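Local coordinates for protein lipid binding hydrolase (Escherichia coli, PDB 2IF6) that is of uncertain function but is probably a lipid-binding hydrolase of the permuted papain-like amidase family, at residues L37-E48 with K54-I62. Residues are numbered along the deposited sequence; the frame is centred on the assembly and turned at random. Where two conformers were deposited one is given.
Sequences LVMRNKKPYVFE and KYTPLKQWI
E48 and V46 pair with K54 and T56 as the hydrogen-bonded positions of an antiparallel hairpin, strands 43-48 and 54-57 running at 138° to each other. V46 N reaches T56 O at 2.7 Å, and T56 N returns the bond to V46 O. F47 with Y55 and Y45 with P57 are the non-hydrogen-bonded pairs. At P57, the N-cap of the helix that follows, the strand gives way to the helix, yet L58 N still donates to P44 O at 3.1 Å.

V46, E48 and T56 share the face beneath that helix. V46 CG1, anti to the backbone N (chi1 177°), lies over the five-membered ring of W61, 3.5 Å from its centroid, a CH-pi contact; its other methyl, CG2, packs on L58 CD1. I11 of strand 10-13, beyond strand 33-40, touches V46, L58 and W61.

Papain-like enzymes use a Cys-His dyad supported by a third polar residue, and E48 is well placed for that part here: its OE1 is hydrogen-bonded to H33 NE2, consistent with a triad completed by C112. The E48 carboxylate has further partners across the hairpin. T56 OG1 donates to E48 OE2 at 2.6 Å, on the anti side of the carboxylate and slightly out of its plane. W61 NE1 gives E48 OE1 a weak bond of 2.9 Å, the indole plane steeply inclined to the carboxylate.

On the F47 side of the sheet, Y55 CE1 approaches F47 CD1, whose ring also packs against helix 112-124. The R40 guanidinium, brought over by a bend at chi3 (80°), stacks on Y55 with centres 4.0 Å apart, CD lying over the same face, while NH1 sits above the Y45 ring.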
ATOM      1  N   LEU A  37       4.568   1.688  -8.651  1.00 13.86           N
ATOM      2  CA  LEU A  37       4.721   1.722 -10.110  1.00 14.49           C
ATOM      3  C   LEU A  37       5.935   0.859 -10.495  1.00 14.68           C
ATOM      4  O   LEU A  37       6.962   0.898  -9.815  1.00 13.59           O
ATOM      5  CB  LEU A  37       4.905   3.152 -10.618  1.00 14.92           C
ATOM      6  CG  LEU A  37       3.689   4.034 -10.982  1.00 15.11           C
ATOM      7  CD1 LEU A  37       3.042   3.530 -12.243  1.00 16.07           C
ATOM      8  CD2 LEU A  37       2.690   4.113  -9.820  1.00 17.28           C
ATOM      9  N   VAL A  38       5.767   0.042 -11.548  1.00 14.10           N
ATOM     10  CA  VAL A  38       6.897  -0.636 -12.213  1.00 16.47           C
ATOM     11  C   VAL A  38       6.718  -0.408 -13.728  1.00 17.37           C
ATOM     12  O   VAL A  38       5.659  -0.754 -14.296  1.00 17.98           O
ATOM     13  CB  VAL A  38       7.016  -2.135 -11.877  1.00 17.47           C
ATOM     14  CG1 VAL A  38       8.157  -2.780 -12.680  1.00 17.55           C
ATOM     15  CG2 VAL A  38       7.289  -2.327 -10.416  1.00 16.67           C
ATOM     16  N   MET A  39       7.710   0.228 -14.350  1.00 16.74           N
ATOM     17  CA  MET A  39       7.740   0.396 -15.798  1.00 18.16           C
ATOM     18  C   MET A  39       8.238  -0.899 -16.429  1.00 19.35           C
ATOM     19  O   MET A  39       9.344  -1.371 -16.157  1.00 20.64           O
ATOM     20  CB  MET A  39       8.574   1.617 -16.226  1.00 18.65           C
ATOM     21  CG  MET A  39       8.233   2.894 -15.467  1.00 18.12           C
ATOM     22  SD  MET A  39       6.472   3.374 -15.441  1.00 16.14           S
ATOM     23  CE  MET A  39       6.270   3.836 -17.130  1.00 19.50           C
ATOM     24  N   ARG A  40       7.380  -1.520 -17.226  1.00 19.56           N
ATOM     25  CA  ARG A  40       7.736  -2.767 -17.898  1.00 19.05           C
ATOM     26  C   ARG A  40       7.686  -2.496 -19.388  1.00 18.31           C
ATOM     27  O   ARG A  40       6.653  -2.087 -19.914  1.00 17.61           O
ATOM     28  CB  ARG A  40       6.774  -3.873 -17.521  1.00 18.35           C
ATOM     29  CG  ARG A  40       6.679  -4.143 -16.021  1.00 20.46           C
ATOM     30  CD  ARG A  40       5.504  -5.086 -15.772  1.00 19.12           C
ATOM     31  NE  ARG A  40       5.807  -6.487 -16.048  1.00 18.48           N
ATOM     32  CZ  ARG A  40       4.886  -7.407 -16.348  1.00 20.42           C
ATOM     33  NH1 ARG A  40       3.597  -7.079 -16.437  1.00 18.60           N
ATOM     34  NH2 ARG A  40       5.233  -8.654 -16.567  1.00 20.31           N
ATOM     35  N   ASN A  41       8.825  -2.638 -20.062  1.00 19.82           N
ATOM     36  CA  ASN A  41       8.948  -2.200 -21.465  0.50 19.68           C
ATOM     37  C   ASN A  41       8.408  -0.782 -21.640  1.00 19.76           C
ATOM     38  O   ASN A  41       7.694  -0.479 -22.595  1.00 18.88           O
ATOM     39  CB  ASN A  41       8.253  -3.200 -22.410  0.50 20.41           C
ATOM     40  CG  ASN A  41       8.652  -3.032 -23.877  0.50 20.89           C
ATOM     41  OD1 ASN A  41       8.390  -3.917 -24.693  0.50 27.22           O
ATOM     42  ND2 ASN A  41       9.250  -1.895 -24.226  0.50 22.81           N
ATOM     43  N   LYS A  42       8.741   0.096 -20.686  1.00 19.13           N
ATOM     44  CA  LYS A  42       8.408   1.523 -20.733  1.00 19.11           C
ATOM     45  C   LYS A  42       6.902   1.828 -20.574  1.00 19.62           C
ATOM     46  O   LYS A  42       6.466   2.942 -20.850  1.00 19.01           O
ATOM     47  CB  LYS A  42       8.943   2.219 -22.008  1.00 20.37           C
ATOM     48  CG  LYS A  42      10.417   1.948 -22.336  1.00 22.74           C
ATOM     49  CD  LYS A  42      11.323   2.882 -21.593  1.00 26.79           C
ATOM     50  CE  LYS A  42      12.792   2.454 -21.767  1.00 28.15           C
ATOM     51  NZ  LYS A  42      13.628   3.242 -20.845  1.00 26.90           N
ATOM     52  N   LYS A  43       6.142   0.838 -20.119  1.00 17.87           N
ATOM     53  CA  LYS A  43       4.722   0.985 -19.922  1.00 19.14           C
ATOM     54  C   LYS A  43       4.461   0.879 -18.433  1.00 17.75           C
ATOM     55  O   LYS A  43       5.043   0.012 -17.778  1.00 17.58           O
ATOM     56  CB  LYS A  43       3.985  -0.162 -20.615  1.00 19.45           C
ATOM     57  CG  LYS A  43       4.167  -0.177 -22.156  1.00 24.14           C
ATOM     58  CD  LYS A  43       3.578  -1.471 -22.699  1.00 28.92           C
ATOM     59  CE  LYS A  43       3.543  -1.470 -24.213  1.00 33.38           C
ATOM     60  NZ  LYS A  43       4.840  -0.983 -24.781  1.00 37.49           N
ATOM     61  N   PRO A  44       3.594   1.755 -17.901  1.00 17.75           N
ATOM     62  CA  PRO A  44       3.346   1.757 -16.456  1.00 17.27           C
ATOM     63  C   PRO A  44       2.369   0.679 -15.954  1.00 16.65           C
ATOM     64  O   PRO A  44       1.206   0.590 -16.405  1.00 16.60           O
ATOM     65  CB  PRO A  44       2.808   3.156 -16.193  1.00 17.03           C
ATOM     66  CG  PRO A  44       2.153   3.551 -17.455  1.00 19.05           C
ATOM     67  CD  PRO A  44       2.860   2.841 -18.585  1.00 17.57           C
ATOM     68  N   TYR A  45       2.873  -0.127 -15.030  1.00 15.53           N
ATOM     69  CA  TYR A  45       2.070  -1.096 -14.329  1.00 14.88           C
ATOM     70  C   TYR A  45       2.109  -0.751 -12.851  1.00 15.24           C
ATOM     71  O   TYR A  45       3.070  -0.134 -12.392  1.00 15.64           O
ATOM     72  CB  TYR A  45       2.618  -2.508 -14.542  1.00 15.95           C
ATOM     73  CG  TYR A  45       2.392  -3.027 -15.966  1.00 16.48           C
ATOM     74  CD1 TYR A  45       1.493  -4.074 -16.216  1.00 15.75           C
ATOM     75  CD2 TYR A  45       3.083  -2.479 -17.051  1.00 13.75           C
ATOM     76  CE1 TYR A  45       1.287  -4.548 -17.504  1.00 16.02           C
ATOM     77  CE2 TYR A  45       2.864  -2.941 -18.382  1.00 14.18           C
ATOM     78  CZ  TYR A  45       1.980  -3.989 -18.577  1.00 17.71           C
ATOM     79  OH  TYR A  45       1.753  -4.461 -19.850  1.00 20.40           O
ATOM     80  N   VAL A  46       1.090  -1.179 -12.113  1.00 13.15           N
ATOM     81  CA  VAL A  46       1.064  -1.036 -10.668  1.00 13.82           C
ATOM     82  C   VAL A  46       1.257  -2.433 -10.041  1.00 14.54           C
ATOM     83  O   VAL A  46       0.414  -3.345 -10.215  1.00 16.18           O
ATOM     84  CB  VAL A  46      -0.255  -0.348 -10.154  1.00 12.71           C
ATOM     85  CG1 VAL A  46      -0.269  -0.288  -8.605  1.00 12.84           C
ATOM     86  CG2 VAL A  46      -0.413   1.048 -10.770  1.00 11.71           C
ATOM     87  N   PHE A  47       2.377  -2.593  -9.326  1.00 14.47           N
ATOM     88  CA  PHE A  47       2.668  -3.797  -8.540  1.00 14.36           C
ATOM     89  C   PHE A  47       1.876  -3.678  -7.244  1.00 15.21           C
ATOM     90  O   PHE A  47       2.076  -2.705  -6.496  1.00 13.52           O
ATOM     91  CB  PHE A  47       4.174  -3.776  -8.208  1.00 15.17           C
ATOM     92  CG  PHE A  47       4.619  -4.808  -7.209  1.00 14.99           C
ATOM     93  CD1 PHE A  47       4.892  -6.119  -7.621  1.00 15.66           C
ATOM     94  CD2 PHE A  47       4.830  -4.462  -5.858  1.00 14.75           C
ATOM     95  CE1 PHE A  47       5.361  -7.098  -6.727  1.00 14.83           C
ATOM     96  CE2 PHE A  47       5.292  -5.456  -4.930  1.00 19.63           C
ATOM     97  CZ  PHE A  47       5.558  -6.773  -5.380  1.00 17.01           C
ATOM     98  N   GLU A  48       0.973  -4.633  -6.983  1.00 14.54           N
ATOM     99  CA  GLU A  48       0.084  -4.523  -5.812  1.00 15.48           C
ATOM    100  C   GLU A  48      -0.259  -5.883  -5.226  1.00 15.71           C
ATOM    101  O   GLU A  48      -0.297  -6.869  -5.957  1.00 14.85           O
ATOM    102  CB  GLU A  48      -1.215  -3.821  -6.211  1.00 14.79           C
ATOM    103  CG  GLU A  48      -1.894  -4.517  -7.426  1.00 17.79           C
ATOM    104  CD  GLU A  48      -3.293  -4.013  -7.694  1.00 22.36           C
ATOM    105  OE1 GLU A  48      -3.868  -3.306  -6.839  1.00 26.74           O
ATOM    106  OE2 GLU A  48      -3.851  -4.357  -8.756  1.00 23.78           O
ATOM    107  N   LYS A  54       0.715  -9.001  -7.822  1.00 17.39           N
ATOM    108  CA  LYS A  54       0.623  -9.009  -9.286  1.00 18.34           C
ATOM    109  C   LYS A  54       0.889  -7.617  -9.853  1.00 17.57           C
ATOM    110  O   LYS A  54       0.883  -6.609  -9.119  1.00 17.31           O
ATOM    111  CB  LYS A  54      -0.793  -9.424  -9.717  1.00 17.87           C
ATOM    112  CG  LYS A  54      -1.835  -8.308  -9.438  1.00 19.57           C
ATOM    113  CD  LYS A  54      -3.275  -8.747  -9.660  1.00 22.37           C
ATOM    114  CE  LYS A  54      -3.675  -8.559 -11.114  1.00 28.73           C
ATOM    115  NZ  LYS A  54      -5.033  -9.161 -11.389  1.00 36.47           N
ATOM    116  N   TYR A  55       1.091  -7.572 -11.159  1.00 16.60           N
ATOM    117  CA  TYR A  55       1.123  -6.316 -11.926  1.00 17.50           C
ATOM    118  C   TYR A  55      -0.213  -6.037 -12.608  1.00 17.89           C
ATOM    119  O   TYR A  55      -0.806  -6.926 -13.233  1.00 18.88           O
ATOM    120  CB  TYR A  55       2.147  -6.399 -13.045  1.00 17.88           C
ATOM    121  CG  TYR A  55       3.546  -6.784 -12.654  1.00 19.12           C
ATOM    122  CD1 TYR A  55       4.359  -5.915 -11.918  1.00 18.27           C
ATOM    123  CD2 TYR A  55       4.083  -8.000 -13.079  1.00 20.48           C
ATOM    124  CE1 TYR A  55       5.667  -6.255 -11.612  1.00 17.29           C
ATOM    125  CE2 TYR A  55       5.363  -8.363 -12.770  1.00 18.75           C
ATOM    126  CZ  TYR A  55       6.159  -7.490 -12.044  1.00 19.65           C
ATOM    127  OH  TYR A  55       7.427  -7.891 -11.747  1.00 17.90           O
ATOM    128  N   THR A  56      -0.655  -4.792 -12.528  1.00 18.17           N
ATOM    129  CA  THR A  56      -1.886  -4.346 -13.142  1.00 18.44           C
ATOM    130  C   THR A  56      -1.616  -3.116 -14.001  1.00 18.43           C
ATOM    131  O   THR A  56      -0.955  -2.199 -13.533  1.00 18.38           O
ATOM    132  CB  THR A  56      -2.884  -3.911 -12.032  1.00 18.84           C
ATOM    133  OG1 THR A  56      -3.130  -5.029 -11.178  1.00 21.02           O
ATOM    134  CG2 THR A  56      -4.180  -3.434 -12.617  1.00 18.42           C
ATOM    135  N   PRO A  57      -2.154  -3.063 -15.241  1.00 19.05           N
ATOM    136  CA  PRO A  57      -1.965  -1.836 -16.026  1.00 18.01           C
ATOM    137  C   PRO A  57      -2.475  -0.592 -15.282  1.00 17.64           C
ATOM    138  O   PRO A  57      -3.529  -0.612 -14.669  1.00 17.07           O
ATOM    139  CB  PRO A  57      -2.780  -2.100 -17.298  1.00 18.82           C
ATOM    140  CG  PRO A  57      -2.808  -3.555 -17.439  1.00 19.02           C
ATOM    141  CD  PRO A  57      -2.876  -4.101 -16.017  1.00 18.55           C
ATOM    142  N   LEU A  58      -1.694   0.470 -15.300  1.00 17.25           N
ATOM    143  CA  LEU A  58      -2.030   1.692 -14.546  1.00 17.99           C
ATOM    144  C   LEU A  58      -3.449   2.241 -14.826  1.00 19.15           C
ATOM    145  O   LEU A  58      -4.172   2.632 -13.918  1.00 18.37           O
ATOM    146  CB  LEU A  58      -0.973   2.770 -14.803  1.00 18.28           C
ATOM    147  CG  LEU A  58      -1.229   4.133 -14.157  1.00 17.05           C
ATOM    148  CD1 LEU A  58      -1.196   3.992 -12.599  1.00 15.12           C
ATOM    149  CD2 LEU A  58      -0.166   5.124 -14.615  1.00 17.30           C
ATOM    150  N   LYS A  59      -3.871   2.226 -16.076  1.00 20.24           N
ATOM    151  CA  LYS A  59      -5.185   2.751 -16.393  1.00 22.96           C
ATOM    152  C   LYS A  59      -6.237   1.949 -15.643  1.00 22.09           C
ATOM    153  O   LYS A  59      -7.121   2.530 -15.022  1.00 21.81           O
ATOM    154  CB  LYS A  59      -5.449   2.752 -17.910  1.00 23.00           C
ATOM    155  CG  LYS A  59      -6.862   3.240 -18.247  1.00 26.70           C
ATOM    156  CD  LYS A  59      -7.181   3.118 -19.758  1.00 28.74           C
ATOM    157  CE  LYS A  59      -8.705   3.238 -19.979  1.00 34.81           C
ATOM    158  NZ  LYS A  59      -9.384   2.041 -19.398  1.00 37.52           N
ATOM    159  N   GLN A  60      -6.111   0.621 -15.658  1.00 21.99           N
ATOM    160  CA  GLN A  60      -7.074  -0.250 -14.973  1.00 23.26           C
ATOM    161  C   GLN A  60      -7.004  -0.073 -13.424  1.00 21.66           C
ATOM    162  O   GLN A  60      -8.037  -0.026 -12.721  1.00 19.64           O
ATOM    163  CB  GLN A  60      -6.840  -1.698 -15.413  1.00 22.92           C
ATOM    164  CG  GLN A  60      -7.436  -2.800 -14.548  1.00 28.00           C
ATOM    165  CD  GLN A  60      -6.898  -4.184 -14.946  1.00 28.43           C
ATOM    166  OE1 GLN A  60      -6.630  -4.436 -16.136  1.00 33.71           O
ATOM    167  NE2 GLN A  60      -6.707  -5.067 -13.954  1.00 33.33           N
ATOM    168  N   TRP A  61      -5.787   0.010 -12.897  1.00 18.67           N
ATOM    169  CA  TRP A  61      -5.615   0.268 -11.460  1.00 19.00           C
ATOM    170  C   TRP A  61      -6.351   1.526 -10.981  1.00 18.45           C
ATOM    171  O   TRP A  61      -7.024   1.509  -9.967  1.00 18.44           O
ATOM    172  CB  TRP A  61      -4.127   0.376 -11.118  1.00 17.67           C
ATOM    173  CG  TRP A  61      -3.892   0.301  -9.648  1.00 18.38           C
ATOM    174  CD1 TRP A  61      -3.694  -0.834  -8.906  1.00 17.24           C
ATOM    175  CD2 TRP A  61      -3.891   1.402  -8.719  1.00 17.08           C
ATOM    176  NE1 TRP A  61      -3.530  -0.503  -7.567  1.00 15.15           N
ATOM    177  CE2 TRP A  61      -3.625   0.867  -7.441  1.00 16.56           C
ATOM    178  CE3 TRP A  61      -4.073   2.789  -8.854  1.00 15.41           C
ATOM    179  CZ2 TRP A  61      -3.555   1.667  -6.307  1.00 17.64           C
ATOM    180  CZ3 TRP A  61      -3.970   3.587  -7.731  1.00 14.79           C
ATOM    181  CH2 TRP A  61      -3.725   3.014  -6.466  1.00 16.51           C
ATOM    182  N   ILE A  62      -6.214   2.629 -11.716  1.00 19.22           N
ATOM    183  CA  ILE A  62      -6.791   3.900 -11.286  1.00 21.01           C
ATOM    184  C   ILE A  62      -8.323   3.854 -11.342  1.00 22.55           C
ATOM    185  O   ILE A  62      -9.010   4.434 -10.476  1.00 23.53           O
ATOM    186  CB  ILE A  62      -6.309   5.057 -12.175  1.00 21.26           C
ATOM    187  CG1 ILE A  62      -4.816   5.318 -11.918  1.00 19.70           C
ATOM    188  CG2 ILE A  62      -7.203   6.329 -11.946  1.00 20.34           C
ATOM    189  CD1 ILE A  62      -4.164   6.320 -12.897  1.00 20.98           C
TER